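PDB 3L76: aspartokinase from Synechocystis, which probably catalyses ATP-dependent phosphorylation of the beta-carboxyl group of aspartate, opening the pathway to lysine and threonine, and binds both amino acids in its ACT domains. Local coordinates for residues A[360-366]-A[393-397]; A[366-370]-A[469-473]; A[199-203]-A[218-222]. One frame throughout, in Å; residues are numbered along the deposited sequence.

Contact 1: A[360-366]-A[393-397]; sequences IAGAGMI and EVKVS. With LYS (lysine), chain F.
Ile360 and Val396 face each other across two antiparallel strands of an ACT domain, and the pair illustrates how a regulatory sheet is built up to the edge of its ligand pocket. They form a hydrogen-bonded pair: Ile360 N donates to Val396 O at 3.2 Å, and Val396 N returns a bond to Ile360 O. Both side chains point the same way and lie side by side, beneath helix 371-381, where each touches Met375. Ile360 places CG1 between its backbone N and carbonyl carbon (chi1 61°), which turns that branch alongside CG1 of Val396.

The next pair, Ala361 with Lys395, is non-hydrogen-bonded and sits on the other face of the sheet. Ala361 CB rests 3.7 Å from Lys395 CG. Beyond CG the lysine is extended and leads away, carrying NZ to salt bridges with Glu265 and Glu565.

Past the strand end, Gly362 N donates to Val394 O at 2.9 Å, and the chain turns through a short 3-10 segment. Ile366 and Val394 then lie side by side, pointing the same way, with Ile366 CD1 3.8 Å from Val394 CG1; Ile366 crosses Glu393 at about a right angle, CD1 against its CG. The Met365 side chain lies between the bound lysine and the main chain of 393-394, SD 3.5 Å from the ligand CG. Two main-chain oxygens face the ligand there, Met365 O and Glu393 O, and accept weak bonds from its N and NZ. A bend at chi3 (58°) leaves Met365 CE 3.3 Å from Val394 O.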
ATOM      1  N   ILE A 360       1.213  27.904 -29.044  1.00 30.16           N
ATOM      2  CA  ILE A 360       1.270  27.346 -27.703  1.00 26.64           C
ATOM      3  C   ILE A 360       2.123  26.102 -27.808  1.00 31.51           C
ATOM      4  O   ILE A 360       2.070  25.376 -28.801  1.00 24.39           O
ATOM      5  CB  ILE A 360      -0.116  27.028 -27.146  1.00 35.38           C
ATOM      6  CG1 ILE A 360      -0.818  25.973 -28.025  1.00 28.39           C
ATOM      7  CG2 ILE A 360      -0.928  28.314 -27.027  1.00 22.40           C
ATOM      8  CD1 ILE A 360      -2.192  25.573 -27.505  1.00 34.60           C
ATOM      9  N   ALA A 361       2.943  25.871 -26.796  1.00 34.06           N
ATOM     10  CA  ALA A 361       3.875  24.759 -26.835  1.00 36.21           C
ATOM     11  C   ALA A 361       3.794  24.015 -25.514  1.00 31.05           C
ATOM     12  O   ALA A 361       3.600  24.628 -24.469  1.00 38.91           O
ATOM     13  CB  ALA A 361       5.268  25.281 -27.084  1.00 24.07           C
ATOM     14  N   GLY A 362       3.931  22.698 -25.558  1.00 32.17           N
ATOM     15  CA  GLY A 362       3.809  21.909 -24.346  1.00 28.40           C
ATOM     16  C   GLY A 362       3.695  20.417 -24.529  1.00 38.70           C
ATOM     17  O   GLY A 362       2.873  19.931 -25.321  1.00 31.36           O
ATOM     18  N   ALA A 363       4.530  19.694 -23.782  1.00 27.38           N
ATOM     19  CA  ALA A 363       4.499  18.238 -23.773  1.00 36.80           C
ATOM     20  C   ALA A 363       3.130  17.685 -23.349  1.00 24.25           C
ATOM     21  O   ALA A 363       2.683  16.650 -23.836  1.00 36.97           O
ATOM     22  CB  ALA A 363       5.586  17.714 -22.883  1.00 33.41           C
ATOM     23  N   GLY A 364       2.463  18.414 -22.466  1.00 22.35           N
ATOM     24  CA  GLY A 364       1.201  17.986 -21.897  1.00 40.53           C
ATOM     25  C   GLY A 364       0.035  17.937 -22.858  1.00 52.87           C
ATOM     26  O   GLY A 364      -1.081  17.609 -22.455  1.00 42.16           O
ATOM     27  N   MET A 365       0.282  18.262 -24.124  1.00 42.52           N
ATOM     28  CA  MET A 365      -0.798  18.306 -25.106  1.00 35.13           C
ATOM     29  C   MET A 365      -0.810  17.010 -25.902  1.00 40.00           C
ATOM     30  O   MET A 365      -1.812  16.659 -26.513  1.00 34.77           O
ATOM     31  CB  MET A 365      -0.675  19.523 -26.038  1.00 34.95           C
ATOM     32  CG  MET A 365       0.383  19.371 -27.149  1.00 38.37           C
ATOM     33  SD  MET A 365       0.383  20.646 -28.440  1.00 40.17           S
ATOM     34  CE  MET A 365       0.640  22.151 -27.487  1.00 26.00           C
ATOM     35  N   ILE A 366       0.310  16.296 -25.884  1.00 28.55           N
ATOM     36  CA  ILE A 366       0.391  14.982 -26.519  1.00 40.90           C
ATOM     37  C   ILE A 366      -0.717  14.033 -26.033  1.00 39.43           C
ATOM     38  O   ILE A 366      -0.772  13.688 -24.862  1.00 44.58           O
ATOM     39  CB  ILE A 366       1.761  14.326 -26.266  1.00 31.81           C
ATOM     40  CG1 ILE A 366       2.890  15.273 -26.680  1.00 34.07           C
ATOM     41  CG2 ILE A 366       1.856  12.984 -26.976  1.00 20.36           C
ATOM     42  CD1 ILE A 366       4.247  14.625 -26.752  1.00 40.73           C
ATOM     43  N   GLU A 393       4.318  17.888 -32.878  1.00 40.32           N
ATOM     44  CA  GLU A 393       3.932  17.033 -31.760  1.00 31.98           C
ATOM     45  C   GLU A 393       3.570  17.833 -30.515  1.00 27.77           C
ATOM     46  O   GLU A 393       2.642  17.488 -29.807  1.00 31.71           O
ATOM     47  CB  GLU A 393       5.049  16.058 -31.417  1.00 47.01           C
ATOM     48  CG  GLU A 393       4.587  14.940 -30.529  1.00 34.24           C
ATOM     49  CD  GLU A 393       3.676  13.983 -31.268  1.00 55.55           C
ATOM     50  OE1 GLU A 393       2.451  13.993 -31.022  1.00 60.56           O
ATOM     51  OE2 GLU A 393       4.192  13.226 -32.110  1.00 46.46           O
ATOM     52  N   VAL A 394       4.281  18.935 -30.297  1.00 21.67           N
ATOM     53  CA  VAL A 394       4.173  19.677 -29.051  0.52 25.25           C
ATOM     54  C   VAL A 394       3.876  21.162 -29.275  1.00 34.75           C
ATOM     55  O   VAL A 394       3.871  21.972 -28.334  1.00 41.77           O
ATOM     56  CB  VAL A 394       5.446  19.491 -28.186  0.52 40.33           C
ATOM     57  CG1 VAL A 394       5.511  18.079 -27.638  0.52  7.15           C
ATOM     58  CG2 VAL A 394       6.693  19.794 -28.999  0.52 48.45           C
ATOM     59  N   LYS A 395       3.593  21.523 -30.522  1.00 31.88           N
ATOM     60  CA  LYS A 395       3.197  22.902 -30.826  1.00 28.24           C
ATOM     61  C   LYS A 395       1.986  22.963 -31.717  1.00 26.41           C
ATOM     62  O   LYS A 395       1.878  22.213 -32.696  1.00 35.20           O
ATOM     63  CB  LYS A 395       4.334  23.668 -31.544  1.00 18.47           C
ATOM     64  CG  LYS A 395       5.412  24.175 -30.623  1.00 51.54           C
ATOM     65  CD  LYS A 395       6.381  25.062 -31.349  1.00 35.21           C
ATOM     66  CE  LYS A 395       7.581  25.365 -30.474  1.00 31.56           C
ATOM     67  NZ  LYS A 395       8.461  26.395 -31.094  1.00 38.58           N
ATOM     68  N   VAL A 396       1.082  23.873 -31.408  1.00 17.53           N
ATOM     69  CA  VAL A 396       0.149  24.345 -32.430  1.00 40.37           C
ATOM     70  C   VAL A 396       0.464  25.805 -32.807  1.00 31.64           C
ATOM     71  O   VAL A 396       0.466  26.700 -31.959  1.00 32.29           O
ATOM     72  CB  VAL A 396      -1.348  24.079 -32.080  1.00 35.51           C
ATOM     73  CG1 VAL A 396      -1.550  24.009 -30.601  1.00 45.49           C
ATOM     74  CG2 VAL A 396      -2.259  25.124 -32.723  1.00 23.81           C
ATOM     75  N   SER A 397       0.789  26.013 -34.084  1.00 35.15           N
ATOM     76  CA  SER A 397       1.124  27.341 -34.604  1.00 11.27           C
ATOM     77  C   SER A 397      -0.020  27.934 -35.417  1.00 37.29           C
ATOM     78  O   SER A 397      -0.724  27.222 -36.137  1.00 36.24           O
ATOM     79  CB  SER A 397       2.399  27.317 -35.441  1.00 30.17           C
ATOM     80  OG  SER A 397       3.486  26.715 -34.754  1.00 29.30           O
TER
HETATM   81  N   LYS F 604      -3.928  16.337 -29.001  1.00 21.46           N
HETATM   82  CA  LYS F 604      -4.242  17.767 -28.898  1.00 21.10           C
HETATM   83  C   LYS F 604      -5.734  18.070 -28.934  1.00 42.55           C
HETATM   84  O   LYS F 604      -6.530  17.216 -29.390  1.00 25.67           O
HETATM   85  CB  LYS F 604      -3.509  18.563 -29.992  1.00 26.87           C
HETATM   86  CG  LYS F 604      -1.989  18.538 -29.857  1.00 27.23           C
HETATM   87  CD  LYS F 604      -1.274  18.946 -31.136  1.00 31.58           C
HETATM   88  CE  LYS F 604      -1.117  17.768 -32.076  1.00 48.78           C
HETATM   89  NZ  LYS F 604       0.314  17.447 -32.361  1.00 28.67           N
HETATM   90  OXT LYS F 604      -6.140  19.178 -28.497  1.00 21.86           O

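Contact 2: A[366-370]-A[469-473]; sequences IGRPG and ANISV. With LYS (lysine), chain F.
Pro369 and Ser472 meet in a lysine pocket shared by two ACT domains of one chain, a worked example of a ligand held at the seam between neighbouring regulatory domains. Their backbones come within 4.1 Å, CA of Pro369 to CA of Ser472. Direct contact is modest: the pyrrolidine ring of Pro369 lies against the opposing main chain, CB 3.7 Å from Ile471 O, while its CG lies 3.7 Å from Asn470 OD1, the two side chains crossing at a slant.

Ser472 points toward the loop 366-370. With OG anti to its own backbone N (chi1 165°), the hydroxyl lies beside the carbonyl carbon of Gly367 and accepts a hydrogen bond from the ligand N, OG to N 3.1 Å. The same ammonium donates to Val473 O at 2.7 Å. At the other end of the ligand head, Val473 N gives its carboxylate O a nearly straight bond of 2.6 Å (169°). That oxygen also receives a bond of 2.7 Å from a water, which in turn donates to Ile471 O and accepts from Gly370 N, so that one solvent molecule ties ligand and both loops together. Gly370, with a positive phi of 82°, is the N-cap of helix 371-381, whose Ala372 N also bonds the ligand; the helix start would probably favour the carboxylate charge.

Segment 366-370 is the end of the loop from strand 348-361 to helix 371-381. Segment 469-473 follows helix 458-468, ended by a Schellman motif at Asn470, and leads to strand 475-479, with Ile471 packed on helix 499-512 and Val473 on Phe495 of strand 490-498.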
ATOM      1  N   ILE A 366       0.310  16.296 -25.884  1.00 28.55           N
ATOM      2  CA  ILE A 366       0.391  14.982 -26.519  1.00 40.90           C
ATOM      3  C   ILE A 366      -0.717  14.033 -26.033  1.00 39.43           C
ATOM      4  O   ILE A 366      -0.772  13.688 -24.862  1.00 44.58           O
ATOM      5  CB  ILE A 366       1.761  14.326 -26.266  1.00 31.81           C
ATOM      6  CG1 ILE A 366       2.890  15.273 -26.680  1.00 34.07           C
ATOM      7  CG2 ILE A 366       1.856  12.984 -26.976  1.00 20.36           C
ATOM      8  CD1 ILE A 366       4.247  14.625 -26.752  1.00 40.73           C
ATOM      9  N   GLY A 367      -1.603  13.630 -26.934  1.00 37.85           N
ATOM     10  CA  GLY A 367      -2.639  12.671 -26.602  1.00 25.61           C
ATOM     11  C   GLY A 367      -3.795  13.245 -25.815  1.00 35.39           C
ATOM     12  O   GLY A 367      -4.761  12.557 -25.517  1.00 40.44           O
ATOM     13  N   ARG A 368      -3.711  14.519 -25.478  1.00 30.23           N
ATOM     14  CA  ARG A 368      -4.731  15.136 -24.643  1.00 42.68           C
ATOM     15  C   ARG A 368      -5.692  16.019 -25.446  1.00 48.35           C
ATOM     16  O   ARG A 368      -5.268  16.816 -26.269  1.00 53.86           O
ATOM     17  CB  ARG A 368      -4.057  15.932 -23.522  1.00 37.18           C
ATOM     18  CG  ARG A 368      -5.001  16.698 -22.648  1.00 36.01           C
ATOM     19  CD  ARG A 368      -4.293  17.156 -21.409  1.00 65.25           C
ATOM     20  NE  ARG A 368      -5.113  18.074 -20.636  1.00 76.69           N
ATOM     21  CZ  ARG A 368      -4.712  18.662 -19.517  1.00 72.66           C
ATOM     22  NH1 ARG A 368      -3.491  18.428 -19.044  1.00 57.83           N
ATOM     23  NH2 ARG A 368      -5.529  19.489 -18.884  1.00 60.11           N
ATOM     24  N   PRO A 369      -6.998  15.871 -25.209  1.00 52.54           N
ATOM     25  CA  PRO A 369      -8.017  16.602 -25.962  1.00 39.24           C
ATOM     26  C   PRO A 369      -8.218  18.021 -25.465  1.00 44.15           C
ATOM     27  O   PRO A 369      -7.864  18.324 -24.329  1.00 51.11           O
ATOM     28  CB  PRO A 369      -9.299  15.797 -25.683  1.00 41.37           C
ATOM     29  CG  PRO A 369      -8.843  14.519 -25.081  1.00 51.53           C
ATOM     30  CD  PRO A 369      -7.600  14.851 -24.344  1.00 46.74           C
ATOM     31  N   GLY A 370      -8.788  18.868 -26.318  1.00 42.71           N
ATOM     32  CA  GLY A 370      -9.245  20.197 -25.936  1.00 25.93           C
ATOM     33  C   GLY A 370      -8.199  21.294 -25.884  1.00 33.20           C
ATOM     34  O   GLY A 370      -8.516  22.457 -25.626  1.00 31.72           O
ATOM     35  N   ALA A 469     -16.217  15.483 -26.600  1.00 43.98           N
ATOM     36  CA  ALA A 469     -16.469  14.057 -26.751  1.00 50.29           C
ATOM     37  C   ALA A 469     -15.206  13.252 -26.453  1.00 48.09           C
ATOM     38  O   ALA A 469     -15.133  12.062 -26.730  1.00 62.04           O
ATOM     39  CB  ALA A 469     -16.982  13.744 -28.180  1.00 35.60           C
ATOM     40  N   ASN A 470     -14.197  13.918 -25.918  1.00 54.71           N
ATOM     41  CA  ASN A 470     -12.985  13.237 -25.490  1.00 59.66           C
ATOM     42  C   ASN A 470     -12.130  12.709 -26.632  1.00 60.53           C
ATOM     43  O   ASN A 470     -11.236  11.891 -26.425  1.00 74.97           O
ATOM     44  CB  ASN A 470     -13.328  12.101 -24.530  1.00 66.24           C
ATOM     45  CG  ASN A 470     -12.554  12.179 -23.243  1.00 79.64           C
ATOM     46  OD1 ASN A 470     -11.396  12.594 -23.227  1.00 80.19           O
ATOM     47  ND2 ASN A 470     -13.188  11.781 -22.148  1.00120.10           N
ATOM     48  N   ILE A 471     -12.397  13.176 -27.841  1.00 46.85           N
ATOM     49  CA  ILE A 471     -11.541  12.825 -28.956  1.00 44.09           C
ATOM     50  C   ILE A 471     -10.328  13.756 -29.020  1.00 56.53           C
ATOM     51  O   ILE A 471     -10.459  14.972 -29.115  1.00 50.55           O
ATOM     52  CB  ILE A 471     -12.293  12.880 -30.286  1.00 52.04           C
ATOM     53  CG1 ILE A 471     -13.475  11.906 -30.267  1.00 46.49           C
ATOM     54  CG2 ILE A 471     -11.334  12.592 -31.441  1.00 37.39           C
ATOM     55  CD1 ILE A 471     -14.443  12.094 -31.426  1.00 41.43           C
ATOM     56  N   SER A 472      -9.147  13.168 -28.955  1.00 42.33           N
ATOM     57  CA  SER A 472      -7.910  13.916 -29.049  1.00 51.00           C
ATOM     58  C   SER A 472      -7.511  14.008 -30.510  1.00 50.05           C
ATOM     59  O   SER A 472      -7.629  13.035 -31.251  1.00 38.50           O
ATOM     60  CB  SER A 472      -6.803  13.224 -28.242  1.00 35.83           C
ATOM     61  OG  SER A 472      -5.520  13.722 -28.587  1.00 41.30           O
ATOM     62  N   VAL A 473      -7.022  15.175 -30.918  1.00 36.66           N
ATOM     63  CA  VAL A 473      -6.636  15.400 -32.304  1.00 40.11           C
ATOM     64  C   VAL A 473      -5.116  15.427 -32.454  1.00 29.95           C
ATOM     65  O   VAL A 473      -4.420  16.012 -31.634  1.00 41.31           O
ATOM     66  CB  VAL A 473      -7.187  16.755 -32.788  1.00 47.32           C
ATOM     67  CG1 VAL A 473      -6.715  17.126 -34.187  1.00 33.49           C
ATOM     68  CG2 VAL A 473      -8.688  16.910 -32.534  1.00 49.96           C
TER
HETATM   69  N   LYS F 604      -3.928  16.337 -29.001  1.00 21.46           N
HETATM   70  CA  LYS F 604      -4.242  17.767 -28.898  1.00 21.10           C
HETATM   71  C   LYS F 604      -5.734  18.070 -28.934  1.00 42.55           C
HETATM   72  O   LYS F 604      -6.530  17.216 -29.390  1.00 25.67           O
HETATM   73  CB  LYS F 604      -3.509  18.563 -29.992  1.00 26.87           C
HETATM   74  CG  LYS F 604      -1.989  18.538 -29.857  1.00 27.23           C
HETATM   75  CD  LYS F 604      -1.274  18.946 -31.136  1.00 31.58           C
HETATM   76  CE  LYS F 604      -1.117  17.768 -32.076  1.00 48.78           C
HETATM   77  NZ  LYS F 604       0.314  17.447 -32.361  1.00 28.67           N
HETATM   78  OXT LYS F 604      -6.140  19.178 -28.497  1.00 21.86           O
HETATM   79  O   HOH W   1      -9.144  17.673 -28.891  1.00 29.63           O

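Contact 3: A[199-203]-A[218-222]; sequences CDEML and VEIAR
Val218 fits between Cys199 and Leu203 of a facing helix, and around it the pairing of helices 199-204 and 215-224 divides into a close-packed apolar part and a more open polar margin. Over these short segments the axes run nearly antiparallel, at 162°, and approach to 9.4 Å.

In the buried part the two branches of Val218 have separate tasks. CG2, anti to the backbone N, lies 3.7 Å from Cys199 CB and also borders CB of Met202, whose chain then turns away. CG1 is 3.5 Å from CD2 of Leu203, the two side chains sliding past each other in opposite directions. Cys199 additionally packs its CB 3.5 Å from CB of Arg222, one turn further along the second helix.

On the partly exposed side the packing gives way to the polar pair Asp200 and Arg222, joined by a salt bridge. The Arg222 chain bends at chi3 (67°) and brings NH1 2.8 Å from Asp200 OD1. The bond is bent at its hydrogen, and the carboxylate and guanidinium planes stand 49° apart. Leu203 CD1 approaches NH1 obliquely, 3.6 Å away, at the border between the two parts. Arg222 has a second anionic partner, as its NH2 forms a salt bridge with Asp262.

Behind the apolar part, Cys199 and Val218 both touch Val242 of strand 240-243, and Ile220 and Ala221 turn to helix 154-166. Antiparallel helices packed together against a strand in this way belong to the layered alpha/beta architecture of the amino acid kinase domain.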
ATOM      1  N   CYS A 199      16.525  17.888 -25.766  1.00 34.38           N
ATOM      2  CA  CYS A 199      15.210  17.843 -25.160  1.00 34.25           C
ATOM      3  C   CYS A 199      14.163  18.145 -26.219  1.00 41.63           C
ATOM      4  O   CYS A 199      13.204  17.387 -26.396  1.00 51.14           O
ATOM      5  CB  CYS A 199      15.107  18.856 -24.014  1.00 40.49           C
ATOM      6  SG  CYS A 199      16.129  18.432 -22.569  1.00 41.50           S
ATOM      7  N   ASP A 200      14.354  19.249 -26.931  1.00 42.50           N
ATOM      8  CA  ASP A 200      13.368  19.680 -27.904  1.00 42.24           C
ATOM      9  C   ASP A 200      13.164  18.626 -28.990  1.00 54.80           C
ATOM     10  O   ASP A 200      12.029  18.350 -29.386  1.00 24.76           O
ATOM     11  CB  ASP A 200      13.734  21.043 -28.483  1.00 30.15           C
ATOM     12  CG  ASP A 200      13.397  22.176 -27.541  1.00 44.91           C
ATOM     13  OD1 ASP A 200      12.446  22.020 -26.754  1.00 46.26           O
ATOM     14  OD2 ASP A 200      14.063  23.225 -27.586  1.00 50.69           O
ATOM     15  N   GLU A 201      14.261  18.023 -29.437  1.00 33.91           N
ATOM     16  CA  GLU A 201      14.195  16.962 -30.423  1.00 45.18           C
ATOM     17  C   GLU A 201      13.453  15.788 -29.836  1.00 38.69           C
ATOM     18  O   GLU A 201      12.630  15.180 -30.499  1.00 50.69           O
ATOM     19  CB  GLU A 201      15.595  16.528 -30.868  1.00 40.03           C
ATOM     20  CG  GLU A 201      16.349  17.578 -31.661  1.00 42.44           C
ATOM     21  CD  GLU A 201      17.781  17.190 -31.937  1.00 59.37           C
ATOM     22  OE1 GLU A 201      18.387  17.787 -32.845  1.00 55.55           O
ATOM     23  OE2 GLU A 201      18.301  16.294 -31.244  1.00 62.67           O
ATOM     24  N   MET A 202      13.752  15.477 -28.578  1.00 59.22           N
ATOM     25  CA  MET A 202      13.158  14.327 -27.913  1.00 38.96           C
ATOM     26  C   MET A 202      11.661  14.531 -27.801  1.00 50.92           C
ATOM     27  O   MET A 202      10.879  13.592 -27.942  1.00 34.70           O
ATOM     28  CB  MET A 202      13.778  14.132 -26.533  1.00 50.63           C
ATOM     29  CG  MET A 202      13.333  12.858 -25.801  1.00 37.65           C
ATOM     30  SD  MET A 202      13.815  11.343 -26.640  1.00 48.44           S
ATOM     31  CE  MET A 202      12.223  10.700 -27.160  1.00 57.42           C
ATOM     32  N   LEU A 203      11.268  15.773 -27.550  1.00 49.82           N
ATOM     33  CA  LEU A 203       9.859  16.119 -27.476  1.00 33.29           C
ATOM     34  C   LEU A 203       9.173  15.975 -28.840  1.00 46.43           C
ATOM     35  O   LEU A 203       8.103  15.388 -28.939  1.00 36.91           O
ATOM     36  CB  LEU A 203       9.678  17.534 -26.914  1.00 41.14           C
ATOM     37  CG  LEU A 203      10.044  17.719 -25.429  1.00 43.39           C
ATOM     38  CD1 LEU A 203      10.032  19.180 -25.009  1.00 23.68           C
ATOM     39  CD2 LEU A 203       9.104  16.933 -24.534  1.00 30.27           C
ATOM     40  N   VAL A 218      11.196  15.106 -19.778  1.00 30.31           N
ATOM     41  CA  VAL A 218      12.243  15.697 -20.598  1.00 55.56           C
ATOM     42  C   VAL A 218      12.064  17.218 -20.673  1.00 50.07           C
ATOM     43  O   VAL A 218      13.046  17.954 -20.709  1.00 30.06           O
ATOM     44  CB  VAL A 218      12.365  15.027 -21.993  1.00 42.09           C
ATOM     45  CG1 VAL A 218      11.015  14.724 -22.547  1.00 59.00           C
ATOM     46  CG2 VAL A 218      13.138  15.913 -22.944  1.00 43.14           C
ATOM     47  N   GLU A 219      10.812  17.674 -20.641  1.00 36.38           N
ATOM     48  CA  GLU A 219      10.505  19.097 -20.649  1.00 32.29           C
ATOM     49  C   GLU A 219      10.864  19.787 -19.328  1.00 42.33           C
ATOM     50  O   GLU A 219      11.261  20.955 -19.308  1.00 44.44           O
ATOM     51  CB  GLU A 219       9.035  19.324 -20.998  1.00 29.41           C
ATOM     52  CG  GLU A 219       8.546  20.770 -20.848  1.00 17.53           C
ATOM     53  CD  GLU A 219       7.116  20.917 -21.328  1.00 47.50           C
ATOM     54  OE1 GLU A 219       6.908  21.111 -22.556  1.00 50.87           O
ATOM     55  OE2 GLU A 219       6.202  20.806 -20.483  1.00 35.38           O
ATOM     56  N   ILE A 220      10.719  19.074 -18.219  1.00 51.58           N
ATOM     57  CA  ILE A 220      11.132  19.626 -16.930  1.00 35.04           C
ATOM     58  C   ILE A 220      12.650  19.732 -16.915  1.00 43.23           C
ATOM     59  O   ILE A 220      13.187  20.769 -16.548  1.00 37.66           O
ATOM     60  CB  ILE A 220      10.601  18.806 -15.750  1.00 40.75           C
ATOM     61  CG1 ILE A 220       9.109  19.081 -15.563  1.00 32.66           C
ATOM     62  CG2 ILE A 220      11.329  19.174 -14.467  1.00 43.45           C
ATOM     63  CD1 ILE A 220       8.411  17.994 -14.787  1.00 38.52           C
ATOM     64  N   ALA A 221      13.328  18.680 -17.372  1.00 24.65           N
ATOM     65  CA  ALA A 221      14.786  18.683 -17.475  1.00 40.52           C
ATOM     66  C   ALA A 221      15.299  19.851 -18.317  1.00 54.26           C
ATOM     67  O   ALA A 221      16.222  20.563 -17.903  1.00 40.74           O
ATOM     68  CB  ALA A 221      15.305  17.365 -18.025  1.00 24.86           C
ATOM     69  N   ARG A 222      14.706  20.057 -19.489  1.00 39.16           N
ATOM     70  CA  ARG A 222      15.119  21.177 -20.325  1.00 39.38           C
ATOM     71  C   ARG A 222      14.985  22.481 -19.552  1.00 40.69           C
ATOM     72  O   ARG A 222      15.884  23.323 -19.583  1.00 43.94           O
ATOM     73  CB  ARG A 222      14.293  21.282 -21.619  1.00 48.32           C
ATOM     74  CG  ARG A 222      14.750  22.431 -22.545  1.00 45.67           C
ATOM     75  CD  ARG A 222      13.684  22.857 -23.569  1.00 26.49           C
ATOM     76  NE  ARG A 222      12.533  23.479 -22.928  1.00 45.29           N
ATOM     77  CZ  ARG A 222      11.276  23.321 -23.334  1.00 39.01           C
ATOM     78  NH1 ARG A 222      11.005  22.544 -24.374  1.00 34.15           N
ATOM     79  NH2 ARG A 222      10.286  23.919 -22.686  1.00 33.82           N
TER

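Contact 3 comes first along the chain, in the amino acid kinase domain, whereas contacts 1 and 2 follow with alternating segments in the ACT region. Contacts 1 and 2 have centres about 12 Å apart, share Ile366 and line the same bound lysine, one inside an ACT domain and the other between that domain and the next. Contact 3 lies about 12 Å from contact 1 and about 21 Å from contact 2, centre to centre. The turn after strand 348-361 touches both the bound lysine, through Met365, and helix 215-224, where Ala363 N is probably hydrogen-bonded to Glu219 OE1, so the regulatory pocket and the kinase helices adjoin.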